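N-hydroxyarylamine O-acetyltransferase (Bacillus cereus, PDB 4DMO) transfers acetyl groups to arylamines through a non-canonical catalytic triad, and probably acetylates N-hydroxyarylamines as well. Local coordinates at residues 14-19 against 31-36; 43-48 against 70-75; 77-82 against 193-198; 110-115 against 123-128; 132-137 against 220-225. One frame throughout, in Å; residues are numbered along the deposited sequence.

Interaction 1 of 5, residues 14-19 against 31-36; sequences LHIEEK and MYAMAQ
L14, the last residue of helix 5-14, sets its CA 5.5 Å from the CA of A33 on helix 27-37, and from there the loop 15-19 climbs away from that helix. The side chain of L14 points at the helix and lies over its backbone as much as over its side chains. Its branch carbon CG is 3.6 Å from the backbone N of M34 and 3.9 Å from CB of A33, while CD2 reaches CB of M34 at 4.1 Å. A33 suits this place because its single methyl lets a leucine come down close to the helix. That same methyl is met by I16, whose CG2 comes to 3.7 Å from CB of A33. With chi1 at 65°, I16 has CG2 beside its own backbone N, and this is the branch that faces the helix. Between these two apolar residues the helix ends and the chain turns at H15, whose positive phi of 58° completes a Schellman motif. It ends helix 5-14 and starts the loop that leads to helix 27-37, both in the N-terminal helical part of the arylamine N-acetyltransferase fold. L14 and I16 also lean on I30, one turn earlier, and I16 touches F11. M34 runs out extended, CG anti to its backbone N (chi1 -174°), and carries its sulfur away from L14 toward L74 and M78 of helix 71-84.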
# COMPACT_ATOMS: atom_id res chain seq x y z
N LEU A 14 9.52 6.87 8.84
CA LEU A 14 10.18 5.63 8.43
C LEU A 14 11.38 5.27 9.26
O LEU A 14 11.93 4.17 9.12
CB LEU A 14 10.59 5.69 6.95
CG LEU A 14 9.58 5.16 5.93
CD1 LEU A 14 8.21 5.78 6.15
CD2 LEU A 14 10.05 5.43 4.51
N HIS A 15 11.80 6.18 10.14
CA HIS A 15 13.01 5.98 10.95
C HIS A 15 14.26 5.74 10.11
O HIS A 15 15.08 4.87 10.43
CB HIS A 15 12.85 4.80 11.90
CG HIS A 15 11.66 4.92 12.80
ND1 HIS A 15 11.35 6.08 13.48
CD2 HIS A 15 10.70 4.03 13.14
CE1 HIS A 15 10.26 5.90 14.19
NE2 HIS A 15 9.85 4.66 14.01
N ILE A 16 14.39 6.52 9.05
CA ILE A 16 15.59 6.48 8.21
C ILE A 16 16.24 7.87 8.12
O ILE A 16 15.61 8.89 8.43
CB ILE A 16 15.27 6.02 6.78
CG1 ILE A 16 14.36 7.04 6.10
CG2 ILE A 16 14.65 4.64 6.82
CD1 ILE A 16 13.92 6.65 4.71
N GLU A 17 17.48 7.91 7.68
CA GLU A 17 18.22 9.18 7.61
C GLU A 17 17.53 10.23 6.73
O GLU A 17 17.04 9.93 5.64
CB GLU A 17 19.64 8.92 7.10
CG GLU A 17 20.52 10.16 7.11
CD GLU A 17 21.85 9.95 6.39
OE1 GLU A 17 22.51 8.93 6.67
OE2 GLU A 17 22.22 10.82 5.55
N GLU A 18 17.48 11.47 7.19
CA GLU A 18 17.11 12.55 6.30
C GLU A 18 18.08 12.56 5.11
O GLU A 18 19.22 12.13 5.24
CB GLU A 18 17.16 13.89 7.05
CG GLU A 18 16.07 14.06 8.11
CD GLU A 18 16.02 15.47 8.71
OE1 GLU A 18 16.87 16.30 8.35
OE2 GLU A 18 15.10 15.77 9.52
N LYS A 19 17.60 12.96 3.94
CA LYS A 19 18.45 13.09 2.75
C LYS A 19 17.98 14.25 1.90
O LYS A 19 16.81 14.30 1.53
CB LYS A 19 18.42 11.82 1.91
CG LYS A 19 19.03 10.61 2.56
CD LYS A 19 19.20 9.48 1.55
CE LYS A 19 20.25 8.48 2.01
NZ LYS A 19 20.76 7.65 0.89
N MET A 31 11.09 1.93 0.54
CA MET A 31 9.88 1.13 0.45
C MET A 31 9.86 0.08 1.52
O MET A 31 8.82 -0.20 2.11
CB MET A 31 9.76 0.48 -0.94
CG MET A 31 9.43 1.48 -2.02
SD MET A 31 9.60 0.87 -3.70
CE MET A 31 8.12 -0.13 -3.83
N TYR A 32 11.03 -0.51 1.75
CA TYR A 32 11.17 -1.52 2.77
C TYR A 32 10.87 -0.90 4.13
O TYR A 32 10.07 -1.44 4.91
CB TYR A 32 12.59 -2.10 2.72
CG TYR A 32 12.81 -3.12 3.79
CD1 TYR A 32 12.56 -4.47 3.58
CD2 TYR A 32 13.28 -2.73 5.04
CE1 TYR A 32 12.75 -5.39 4.59
CE2 TYR A 32 13.48 -3.64 6.03
CZ TYR A 32 13.20 -4.96 5.81
OH TYR A 32 13.39 -5.83 6.85
N ALA A 33 11.48 0.26 4.39
CA ALA A 33 11.24 0.98 5.63
C ALA A 33 9.76 1.34 5.77
O ALA A 33 9.19 1.22 6.85
CB ALA A 33 12.12 2.25 5.70
N MET A 34 9.12 1.80 4.69
CA MET A 34 7.70 2.11 4.76
C MET A 34 6.91 0.87 5.14
O MET A 34 5.98 0.99 5.93
CB MET A 34 7.17 2.69 3.46
CG MET A 34 5.73 3.12 3.61
SD MET A 34 5.20 4.15 2.27
CE MET A 34 3.47 4.37 2.61
N ALA A 35 7.28 -0.30 4.63
CA ALA A 35 6.51 -1.50 4.95
C ALA A 35 6.69 -1.88 6.38
O ALA A 35 5.79 -2.47 6.96
CB ALA A 35 6.92 -2.66 4.10
N GLN A 36 7.87 -1.59 6.95
CA GLN A 36 8.14 -1.96 8.34
C GLN A 36 7.41 -1.04 9.33
O GLN A 36 7.13 -1.44 10.47
CB GLN A 36 9.67 -1.99 8.60
CG GLN A 36 10.42 -3.11 7.84
CD GLN A 36 9.88 -4.54 8.14
OE1 GLN A 36 9.72 -4.93 9.29
NE2 GLN A 36 9.65 -5.31 7.10

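Interaction 2 of 5, residues 43-48 against 70-75; sequences LNILEK and LCYELN
Direct polar contact rests on N44 and E73, which reach for each other from opposite directions. N44 ND2 donates to E73 OE1 over 2.8 Å in a bent bond (130° at the hydrogen). It meets the oxygen on its syn side, with the amide and carboxylate planes turned well apart. The same oxygen forms a salt bridge with K61. E73 OE2 uses its anti lone pair to accept from the backbone N of L70 at 3.0 Å, much straighter at 161°. L70 is at the N-cap position of helix 71-84, and E73, three residues on, takes the L70 N-H with its side chain. Glutamate suits the site because its two oxygens can bind different partners, which fixes the rotation of the buried carboxylate.

Water extends the link. One molecule bridges N44 OD1 and E73 OE2, and a second joins N44 OD1 to the hydroxyl of Y72, lying in the plane of the ring.

Apolar contact comes from I45, whose CD1 is 3.7 Å from CD1 of L70. The same I45 CD1 also packs closely on the Y72 hydroxyl, 3.3 Å from its OH. CB of L70 in turn lies 3.8 Å above one face of the Y72 ring.

Helix 195-207 packs on I45 and Y72 through I205, helix 55-64 supplies K61 and L58, and Y72 touches I111 of strand 103-117.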
# COMPACT_ATOMS: atom_id res chain seq x y z
N LEU A 43 -9.20 1.38 9.44
CA LEU A 43 -9.97 1.73 10.61
C LEU A 43 -10.71 3.06 10.45
O LEU A 43 -11.75 3.23 11.06
CB LEU A 43 -9.07 1.70 11.87
CG LEU A 43 -8.39 0.34 12.14
CD1 LEU A 43 -7.58 0.40 13.39
CD2 LEU A 43 -9.45 -0.72 12.29
N ASN A 44 -10.22 3.98 9.62
CA ASN A 44 -10.91 5.25 9.47
C ASN A 44 -12.23 5.14 8.69
O ASN A 44 -13.06 6.03 8.76
CB ASN A 44 -10.00 6.34 8.88
CG ASN A 44 -9.77 6.21 7.35
OD1 ASN A 44 -10.28 5.32 6.66
ND2 ASN A 44 -9.00 7.15 6.82
N ILE A 45 -12.43 4.03 7.97
CA ILE A 45 -13.71 3.74 7.32
C ILE A 45 -14.73 3.33 8.36
O ILE A 45 -15.89 3.76 8.32
CB ILE A 45 -13.60 2.59 6.26
CG1 ILE A 45 -12.67 3.04 5.14
CG2 ILE A 45 -15.01 2.16 5.75
CD1 ILE A 45 -12.54 2.04 3.92
N LEU A 46 -14.29 2.50 9.29
CA LEU A 46 -15.17 2.00 10.33
C LEU A 46 -15.50 3.04 11.41
O LEU A 46 -16.59 3.04 11.99
CB LEU A 46 -14.53 0.78 10.98
CG LEU A 46 -14.20 -0.37 10.03
CD1 LEU A 46 -13.53 -1.48 10.80
CD2 LEU A 46 -15.46 -0.89 9.31
N GLU A 47 -14.52 3.88 11.72
CA GLU A 47 -14.72 5.01 12.60
C GLU A 47 -15.38 6.18 11.90
O GLU A 47 -15.64 7.20 12.52
CB GLU A 47 -13.38 5.48 13.12
CG GLU A 47 -12.67 4.45 13.92
CD GLU A 47 -11.99 5.08 15.10
OE1 GLU A 47 -11.07 5.92 14.88
OE2 GLU A 47 -12.39 4.73 16.23
N LYS A 48 -15.58 6.05 10.59
CA LYS A 48 -16.25 7.10 9.82
C LYS A 48 -15.57 8.43 10.03
O LYS A 48 -16.23 9.45 10.21
CB LYS A 48 -17.73 7.14 10.19
CG LYS A 48 -18.39 5.77 10.00
CD LYS A 48 -19.84 5.74 10.46
CE LYS A 48 -20.66 4.75 9.62
NZ LYS A 48 -21.92 4.37 10.31
N LEU A 70 -5.20 2.48 3.53
CA LEU A 70 -5.41 1.61 2.39
C LEU A 70 -4.67 2.14 1.16
O LEU A 70 -3.97 3.16 1.25
CB LEU A 70 -6.93 1.48 2.10
CG LEU A 70 -7.73 0.86 3.28
CD1 LEU A 70 -9.20 0.71 2.99
CD2 LEU A 70 -7.16 -0.50 3.70
N CYS A 71 -4.80 1.45 0.03
CA CYS A 71 -4.00 1.72 -1.14
C CYS A 71 -4.10 3.17 -1.59
O CYS A 71 -3.12 3.75 -2.01
CB CYS A 71 -4.38 0.77 -2.29
SG CYS A 71 -6.00 1.04 -2.96
N TYR A 72 -5.30 3.75 -1.50
CA TYR A 72 -5.55 5.10 -1.96
C TYR A 72 -5.07 6.14 -0.97
O TYR A 72 -5.20 7.35 -1.24
CB TYR A 72 -7.06 5.32 -2.26
CG TYR A 72 -7.98 4.92 -1.11
CD1 TYR A 72 -8.69 3.72 -1.15
CD2 TYR A 72 -8.09 5.70 0.02
CE1 TYR A 72 -9.52 3.33 -0.08
CE2 TYR A 72 -8.91 5.32 1.08
CZ TYR A 72 -9.62 4.15 1.03
OH TYR A 72 -10.40 3.78 2.08
N GLU A 73 -4.57 5.68 0.18
CA GLU A 73 -3.88 6.56 1.12
C GLU A 73 -2.35 6.31 1.09
O GLU A 73 -1.57 7.25 1.09
CB GLU A 73 -4.44 6.38 2.54
CG GLU A 73 -5.91 6.72 2.69
CD GLU A 73 -6.52 6.24 4.02
OE1 GLU A 73 -7.01 7.07 4.81
OE2 GLU A 73 -6.50 5.03 4.29
N LEU A 74 -1.92 5.05 1.09
CA LEU A 74 -0.46 4.77 1.18
C LEU A 74 0.24 5.14 -0.12
O LEU A 74 1.31 5.73 -0.09
CB LEU A 74 -0.16 3.31 1.53
CG LEU A 74 -0.76 2.79 2.85
CD1 LEU A 74 -0.36 1.35 3.23
CD2 LEU A 74 -0.39 3.72 3.97
N ASN A 75 -0.35 4.82 -1.26
CA ASN A 75 0.33 5.12 -2.51
C ASN A 75 0.39 6.62 -2.84
O ASN A 75 1.44 7.11 -3.29
CB ASN A 75 -0.22 4.28 -3.66
CG ASN A 75 0.28 2.88 -3.60
OD1 ASN A 75 1.42 2.65 -3.24
ND2 ASN A 75 -0.58 1.92 -3.89
O HOH W 1 -8.36 3.64 5.66
O HOH W 2 -10.41 5.57 3.83

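Interaction 3 of 5, residues 77-82 against 193-198; sequences TMYYFL and VDEEKA
Y80 and E195 are brought together by side chains that leave their helices with CG beside the backbone N (chi1 -65° and -72°), after which E195 bends sharply at chi2, 80°, and turns its carboxylate toward the tyrosine. The two come from opposite directions and end nearly coplanar, with E195 OE1 at the ring edge near its plane. Y80 OH donates to E195 OE1 at 2.7 Å, but the hydroxyl sits too close to a neighbouring atom in the model, so its place, and with it the exact geometry of the bond, is doubtful. Tyrosine probably suits the site because its long ring can carry a donor outward: between 77-82 and 193-198 the nearest CA atoms, of Y79 and E195, are 10.7 Å apart. Y79 adds a looser contact, with CE2 4.2 Å from E195 OE1. Its CD2 lies 3.8 Å above one face of the Y80 ring, so each ring limits the swing of the other.

E195 opens a helix whose N-cap is D194. D194 OD2 accepts from the backbone N of E196 at 2.9 Å, met from above the carboxylate plane; aspartate is a common choice for this position. Y79 packs on V89 and L91 of strand 88-98, and Y80 on L58 and F6. Consistent with the arylamine N-acetyltransferase fold, helix 195-207 comes after the strands of the eight-stranded sheet and packs on helix 71-84.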
# COMPACT_ATOMS: atom_id res chain seq x y z
N THR A 77 0.49 8.87 -0.52
CA THR A 77 1.50 9.33 0.44
C THR A 77 2.90 9.24 -0.16
O THR A 77 3.69 10.16 -0.03
CB THR A 77 1.48 8.51 1.76
OG1 THR A 77 0.22 8.67 2.39
CG2 THR A 77 2.56 8.97 2.72
N MET A 78 3.21 8.09 -0.77
CA MET A 78 4.53 7.85 -1.33
C MET A 78 4.72 8.74 -2.56
O MET A 78 5.72 9.42 -2.72
CB MET A 78 4.70 6.36 -1.67
CG MET A 78 5.95 6.02 -2.49
SD MET A 78 7.52 6.37 -1.66
CE MET A 78 7.61 5.00 -0.53
N TYR A 79 3.70 8.78 -3.38
CA TYR A 79 3.65 9.72 -4.48
C TYR A 79 4.11 11.14 -4.06
O TYR A 79 5.03 11.68 -4.66
CB TYR A 79 2.23 9.77 -5.02
CG TYR A 79 1.95 10.91 -5.95
CD1 TYR A 79 2.49 10.91 -7.22
CD2 TYR A 79 1.13 11.97 -5.58
CE1 TYR A 79 2.24 11.94 -8.09
CE2 TYR A 79 0.86 13.00 -6.44
CZ TYR A 79 1.43 12.97 -7.70
OH TYR A 79 1.19 13.97 -8.59
N TYR A 80 3.48 11.74 -3.04
CA TYR A 80 3.87 13.10 -2.59
C TYR A 80 5.31 13.17 -2.13
O TYR A 80 6.03 14.11 -2.49
CB TYR A 80 2.96 13.65 -1.48
CG TYR A 80 1.53 13.87 -1.94
CD1 TYR A 80 1.23 14.77 -2.95
CD2 TYR A 80 0.50 13.14 -1.39
CE1 TYR A 80 -0.06 14.94 -3.36
CE2 TYR A 80 -0.77 13.30 -1.80
CZ TYR A 80 -1.06 14.19 -2.78
OH TYR A 80 -2.36 14.35 -3.18
N PHE A 81 5.75 12.17 -1.38
CA PHE A 81 7.14 12.14 -0.97
C PHE A 81 8.05 12.12 -2.19
O PHE A 81 9.07 12.84 -2.22
CB PHE A 81 7.44 10.91 -0.16
CG PHE A 81 8.90 10.74 0.11
CD1 PHE A 81 9.53 11.51 1.07
CD2 PHE A 81 9.65 9.84 -0.61
CE1 PHE A 81 10.88 11.36 1.31
CE2 PHE A 81 11.00 9.69 -0.37
CZ PHE A 81 11.61 10.45 0.60
N LEU A 82 7.70 11.30 -3.17
CA LEU A 82 8.55 11.11 -4.37
C LEU A 82 8.58 12.39 -5.21
O LEU A 82 9.63 12.76 -5.72
CB LEU A 82 8.07 9.92 -5.22
CG LEU A 82 8.30 8.55 -4.57
CD1 LEU A 82 7.74 7.42 -5.42
CD2 LEU A 82 9.77 8.30 -4.31
N VAL A 193 -3.86 9.85 -13.53
CA VAL A 193 -5.01 10.34 -12.79
C VAL A 193 -4.52 11.28 -11.68
O VAL A 193 -3.32 11.34 -11.40
CB VAL A 193 -5.82 9.16 -12.20
CG1 VAL A 193 -6.21 8.14 -13.28
CG2 VAL A 193 -5.05 8.47 -11.07
N ASP A 194 -5.46 11.99 -11.04
CA ASP A 194 -5.12 12.91 -9.94
C ASP A 194 -5.83 12.54 -8.64
O ASP A 194 -6.47 11.49 -8.56
CB ASP A 194 -5.44 14.36 -10.33
CG ASP A 194 -6.92 14.60 -10.64
OD1 ASP A 194 -7.21 15.55 -11.41
OD2 ASP A 194 -7.80 13.87 -10.13
N GLU A 195 -5.73 13.40 -7.64
CA GLU A 195 -6.31 13.14 -6.33
C GLU A 195 -7.80 12.89 -6.40
O GLU A 195 -8.35 12.22 -5.54
CB GLU A 195 -6.07 14.33 -5.38
CG GLU A 195 -4.64 14.46 -4.92
CD GLU A 195 -3.76 15.14 -5.97
OE1 GLU A 195 -2.52 15.31 -5.74
OE2 GLU A 195 -4.31 15.47 -7.04
N GLU A 196 -8.47 13.46 -7.38
CA GLU A 196 -9.92 13.29 -7.48
C GLU A 196 -10.24 11.82 -7.76
O GLU A 196 -11.26 11.30 -7.29
CB GLU A 196 -10.53 14.20 -8.55
CG GLU A 196 -12.02 14.52 -8.31
CD GLU A 196 -12.69 15.26 -9.46
OE1 GLU A 196 -12.38 14.97 -10.65
OE2 GLU A 196 -13.54 16.13 -9.18
N LYS A 197 -9.40 11.15 -8.55
CA LYS A 197 -9.61 9.73 -8.77
C LYS A 197 -9.32 8.97 -7.46
O LYS A 197 -10.00 8.00 -7.13
CB LYS A 197 -8.73 9.20 -9.89
CG LYS A 197 -9.19 7.86 -10.40
CD LYS A 197 -10.65 7.92 -10.85
CE LYS A 197 -11.01 6.84 -11.88
NZ LYS A 197 -12.51 6.68 -11.96
N ALA A 198 -8.34 9.44 -6.71
CA ALA A 198 -8.03 8.84 -5.40
C ALA A 198 -9.21 8.98 -4.45
O ALA A 198 -9.55 8.03 -3.74
CB ALA A 198 -6.81 9.48 -4.82

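Interaction 4 of 5, residues 110-115 against 123-128; sequences HIATVL and LIEVGF
L123 CD1 lies 4.1 Å from A112 CB and 4.3 Å from CG1 of V114, the partner of L123 directly across the hairpin. On the other face of the sheet L115 CB packs on I124 CG1 at 3.6 Å. Mostly aliphatic side chains line both faces of this buried hairpin.

The backbones pair antiparallel. T113 and I124 form the hydrogen-bonded pair, with I124 N to T113 O at 2.7 Å and a weak return bond from T113 N to I124 O; V114 and L123 form the non-hydrogen-bonded pair. A water joins T113 OG1 to I124 O.

Past I124 the segment leaves the strand, and E125, bent at chi2 (56°), turns back to H110. H110 NE2 donates to E125 OE1 at 2.9 Å, almost straight at 160°. The oxygen lies in the ring plane but is met on its syn side, out of the carboxylate plane. E125 OE2 accepts from G127 N at 2.8 Å through its anti lone pair, and from N75, which holds the carboxylate's rotation. F128 CD2 lies obliquely 4.0 Å from H110 CE1. The contact of C71 with H110 and the bond to E125 identify these three as the enzyme's Cys-His-Glu catalytic triad.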
# COMPACT_ATOMS: atom_id res chain seq x y z
N HIS A 110 -8.43 0.55 -6.80
CA HIS A 110 -7.01 0.63 -6.53
C HIS A 110 -6.37 1.90 -7.07
O HIS A 110 -6.72 2.41 -8.14
CB HIS A 110 -6.25 -0.59 -7.08
CG HIS A 110 -4.85 -0.73 -6.56
ND1 HIS A 110 -4.56 -1.27 -5.32
CD2 HIS A 110 -3.64 -0.43 -7.12
CE1 HIS A 110 -3.25 -1.29 -5.13
NE2 HIS A 110 -2.67 -0.81 -6.22
N ILE A 111 -5.40 2.39 -6.32
CA ILE A 111 -4.58 3.49 -6.77
C ILE A 111 -3.15 3.11 -6.54
O ILE A 111 -2.85 2.45 -5.56
CB ILE A 111 -4.84 4.75 -5.97
CG1 ILE A 111 -6.27 5.22 -6.18
CG2 ILE A 111 -3.82 5.84 -6.32
CD1 ILE A 111 -6.55 5.74 -7.56
N ALA A 112 -2.28 3.51 -7.45
CA ALA A 112 -0.84 3.23 -7.34
C ALA A 112 -0.06 4.35 -7.99
O ALA A 112 -0.64 5.31 -8.53
CB ALA A 112 -0.50 1.90 -8.00
N THR A 113 1.25 4.23 -7.94
CA THR A 113 2.15 5.27 -8.38
C THR A 113 3.08 4.76 -9.48
O THR A 113 3.60 3.65 -9.38
CB THR A 113 3.03 5.70 -7.19
OG1 THR A 113 2.22 6.13 -6.10
CG2 THR A 113 3.96 6.83 -7.58
N VAL A 114 3.30 5.54 -10.53
CA VAL A 114 4.32 5.17 -11.50
C VAL A 114 5.41 6.25 -11.52
O VAL A 114 5.15 7.46 -11.37
CB VAL A 114 3.77 4.95 -12.92
CG1 VAL A 114 2.73 3.83 -12.91
CG2 VAL A 114 3.19 6.23 -13.43
N LEU A 115 6.64 5.77 -11.65
CA LEU A 115 7.83 6.60 -11.57
C LEU A 115 8.67 6.45 -12.86
O LEU A 115 8.88 5.34 -13.35
CB LEU A 115 8.68 6.21 -10.36
CG LEU A 115 10.07 6.87 -10.36
CD1 LEU A 115 9.96 8.36 -10.25
CD2 LEU A 115 10.96 6.34 -9.26
N LEU A 123 6.63 0.86 -11.65
CA LEU A 123 5.48 0.89 -10.76
C LEU A 123 6.00 0.95 -9.33
O LEU A 123 6.76 0.07 -8.89
CB LEU A 123 4.66 -0.37 -10.94
CG LEU A 123 3.42 -0.62 -10.10
CD1 LEU A 123 2.27 0.29 -10.51
CD2 LEU A 123 3.06 -2.08 -10.26
N ILE A 124 5.58 1.97 -8.60
CA ILE A 124 5.87 2.07 -7.17
C ILE A 124 4.65 1.62 -6.33
O ILE A 124 3.64 2.32 -6.25
CB ILE A 124 6.28 3.51 -6.81
CG1 ILE A 124 7.37 4.00 -7.77
CG2 ILE A 124 6.69 3.61 -5.34
CD1 ILE A 124 8.63 3.08 -7.85
N GLU A 125 4.77 0.46 -5.70
CA GLU A 125 3.64 -0.15 -5.01
C GLU A 125 3.95 -0.39 -3.54
O GLU A 125 4.70 -1.31 -3.18
CB GLU A 125 3.23 -1.47 -5.68
CG GLU A 125 2.03 -2.15 -5.04
CD GLU A 125 0.82 -1.24 -4.99
OE1 GLU A 125 0.24 -0.96 -6.07
OE2 GLU A 125 0.43 -0.83 -3.87
N VAL A 126 3.32 0.42 -2.70
CA VAL A 126 3.49 0.33 -1.25
C VAL A 126 2.16 0.12 -0.49
O VAL A 126 2.15 0.09 0.75
CB VAL A 126 4.22 1.58 -0.72
CG1 VAL A 126 5.56 1.69 -1.40
CG2 VAL A 126 3.38 2.82 -0.97
N GLY A 127 1.06 -0.10 -1.23
CA GLY A 127 -0.25 -0.13 -0.63
C GLY A 127 -1.13 -1.34 -0.84
O GLY A 127 -2.29 -1.34 -0.42
N PHE A 128 -0.58 -2.36 -1.46
CA PHE A 128 -1.36 -3.53 -1.87
C PHE A 128 -1.37 -4.55 -0.75
O PHE A 128 -0.91 -5.68 -0.92
CB PHE A 128 -0.74 -4.18 -3.12
CG PHE A 128 -1.61 -5.20 -3.81
CD1 PHE A 128 -1.05 -6.29 -4.45
CD2 PHE A 128 -2.99 -5.06 -3.84
CE1 PHE A 128 -1.84 -7.23 -5.11
CE2 PHE A 128 -3.78 -5.99 -4.49
CZ PHE A 128 -3.19 -7.08 -5.14
O HOH W 3 3.37 4.40 -4.39

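Interaction 5 of 5, residues 132-137 against 220-225; sequences LPLAPV and VKLTED
The carbonyl oxygen of L132, a residue whose side chain meets L222, accepts from two hydroxyls, those of T148 and S146, which pin the start of this irregular loop. On the opposing strand the L222 carbonyl oxygen is held from its own neighbour: K221 NZ folds back to L222 O at 2.9 Å. Turns at chi3 and chi4 (69° and 62°) curl the lysine into place, and its ammonium also binds the carbonyl oxygen of Q36.

Across the contact only methyl groups meet. L222 CD1 is shared, lying 4.0 Å from L134 CD2 and 4.1 Å from L132 CD1. L134 and L222 reach toward each other tip to tip, whereas L132 passes L222 at a slant. The nearest backbones, at L132 and L222, are 8.9 Å apart between CA atoms, a gap that leucines are long enough to bridge. L134 takes positive phi (58°), and its side chain, like that of L132, points to the strand. Both also rest on A35 of helix 27-37.

The contact joins the loop between strands 120-124 and 137-138 of the eight-stranded sheet to strand 218-223 of the smaller antiparallel sheet. That is the junction of the central and C-terminal parts of the arylamine N-acetyltransferase fold.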
# COMPACT_ATOMS: atom_id res chain seq x y z
N LEU A 132 3.67 -6.81 -1.12
CA LEU A 132 4.50 -5.66 -1.44
C LEU A 132 5.80 -6.07 -2.11
O LEU A 132 6.55 -6.89 -1.59
CB LEU A 132 4.78 -4.85 -0.17
CG LEU A 132 3.55 -4.28 0.59
CD1 LEU A 132 3.96 -3.61 1.92
CD2 LEU A 132 2.73 -3.28 -0.30
N PRO A 133 6.11 -5.45 -3.25
CA PRO A 133 7.36 -5.76 -3.95
C PRO A 133 8.61 -5.27 -3.18
O PRO A 133 9.69 -5.78 -3.45
CB PRO A 133 7.22 -5.03 -5.29
CG PRO A 133 5.76 -4.74 -5.44
CD PRO A 133 5.27 -4.51 -4.03
N LEU A 134 8.45 -4.31 -2.27
CA LEU A 134 9.56 -3.72 -1.51
C LEU A 134 10.65 -3.11 -2.40
O LEU A 134 11.78 -2.86 -1.97
CB LEU A 134 10.16 -4.74 -0.56
CG LEU A 134 9.07 -5.32 0.34
CD1 LEU A 134 9.67 -6.38 1.19
CD2 LEU A 134 8.44 -4.27 1.19
N ALA A 135 10.29 -2.87 -3.64
CA ALA A 135 11.17 -2.18 -4.57
C ALA A 135 10.37 -1.77 -5.79
O ALA A 135 9.27 -2.29 -6.00
CB ALA A 135 12.34 -3.08 -4.95
N PRO A 136 10.88 -0.83 -6.59
CA PRO A 136 10.24 -0.51 -7.87
C PRO A 136 10.11 -1.73 -8.79
O PRO A 136 10.97 -2.58 -8.84
CB PRO A 136 11.19 0.54 -8.48
CG PRO A 136 11.90 1.12 -7.34
CD PRO A 136 12.09 -0.03 -6.38
N VAL A 137 8.99 -1.81 -9.50
CA VAL A 137 8.78 -2.87 -10.45
C VAL A 137 8.89 -2.27 -11.85
O VAL A 137 8.07 -1.43 -12.26
CB VAL A 137 7.39 -3.55 -10.28
CG1 VAL A 137 7.28 -4.75 -11.26
CG2 VAL A 137 7.17 -3.99 -8.83
N VAL A 220 -2.79 -5.11 8.50
CA VAL A 220 -1.63 -5.95 8.23
C VAL A 220 -0.36 -5.09 8.11
O VAL A 220 -0.40 -3.95 7.65
CB VAL A 220 -1.84 -6.80 6.95
CG1 VAL A 220 -2.15 -5.94 5.81
CG2 VAL A 220 -0.60 -7.61 6.60
N LYS A 221 0.76 -5.65 8.55
CA LYS A 221 2.04 -5.01 8.42
C LYS A 221 3.16 -6.03 8.32
O LYS A 221 3.17 -7.01 9.05
CB LYS A 221 2.32 -4.13 9.61
CG LYS A 221 3.47 -3.21 9.37
CD LYS A 221 3.71 -2.25 10.54
CE LYS A 221 4.23 -2.94 11.78
NZ LYS A 221 5.53 -3.55 11.49
N LEU A 222 4.10 -5.78 7.42
CA LEU A 222 5.31 -6.60 7.39
C LEU A 222 6.11 -6.36 8.64
O LEU A 222 6.03 -5.30 9.29
CB LEU A 222 6.16 -6.31 6.15
CG LEU A 222 5.33 -6.57 4.88
CD1 LEU A 222 6.22 -6.48 3.71
CD2 LEU A 222 4.62 -7.93 4.91
N THR A 223 6.90 -7.35 8.99
CA THR A 223 7.79 -7.26 10.11
C THR A 223 9.16 -7.71 9.67
O THR A 223 9.36 -8.08 8.51
CB THR A 223 7.29 -8.17 11.25
OG1 THR A 223 7.27 -9.52 10.80
CG2 THR A 223 5.87 -7.76 11.71
N GLU A 224 10.11 -7.66 10.59
CA GLU A 224 11.49 -8.14 10.38
C GLU A 224 11.55 -9.51 9.74
O GLU A 224 12.37 -9.80 8.86
CB GLU A 224 12.18 -8.28 11.75
CG GLU A 224 13.26 -7.25 12.10
CD GLU A 224 14.04 -7.59 13.38
OE1 GLU A 224 14.79 -6.70 13.84
OE2 GLU A 224 13.92 -8.74 13.94
N ASP A 225 10.73 -10.41 10.25
CA ASP A 225 10.89 -11.82 9.95
C ASP A 225 9.63 -12.41 9.37
O ASP A 225 9.47 -13.63 9.37
CB ASP A 225 11.31 -12.59 11.20
CG ASP A 225 10.50 -12.20 12.44
OD1 ASP A 225 11.05 -12.27 13.56
OD2 ASP A 225 9.31 -11.83 12.31

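Overall arrangement
Helix 71-84 is the hub: interaction 2 uses its first turn and interaction 3 a later one, their centres about 14 Å apart. Interaction 4 lies about 9 Å from interaction 3 between centres, nested within the loop that 77-82 and 193-198 close. N75, in interaction 2, bonds to I111 and E125, tying the helix that begins with C71 to the hairpin with H110 on one strand and E125 just after the other. Interaction 1 comes first in the chain; its helix 27-37 touches interactions 4 and 5. Centres of interactions 2 and 5 lie about 19 Å apart. Helix and hairpin thus assemble the triad, while interactions 1 and 5 tie the flanking helix and smaller sheet to this core.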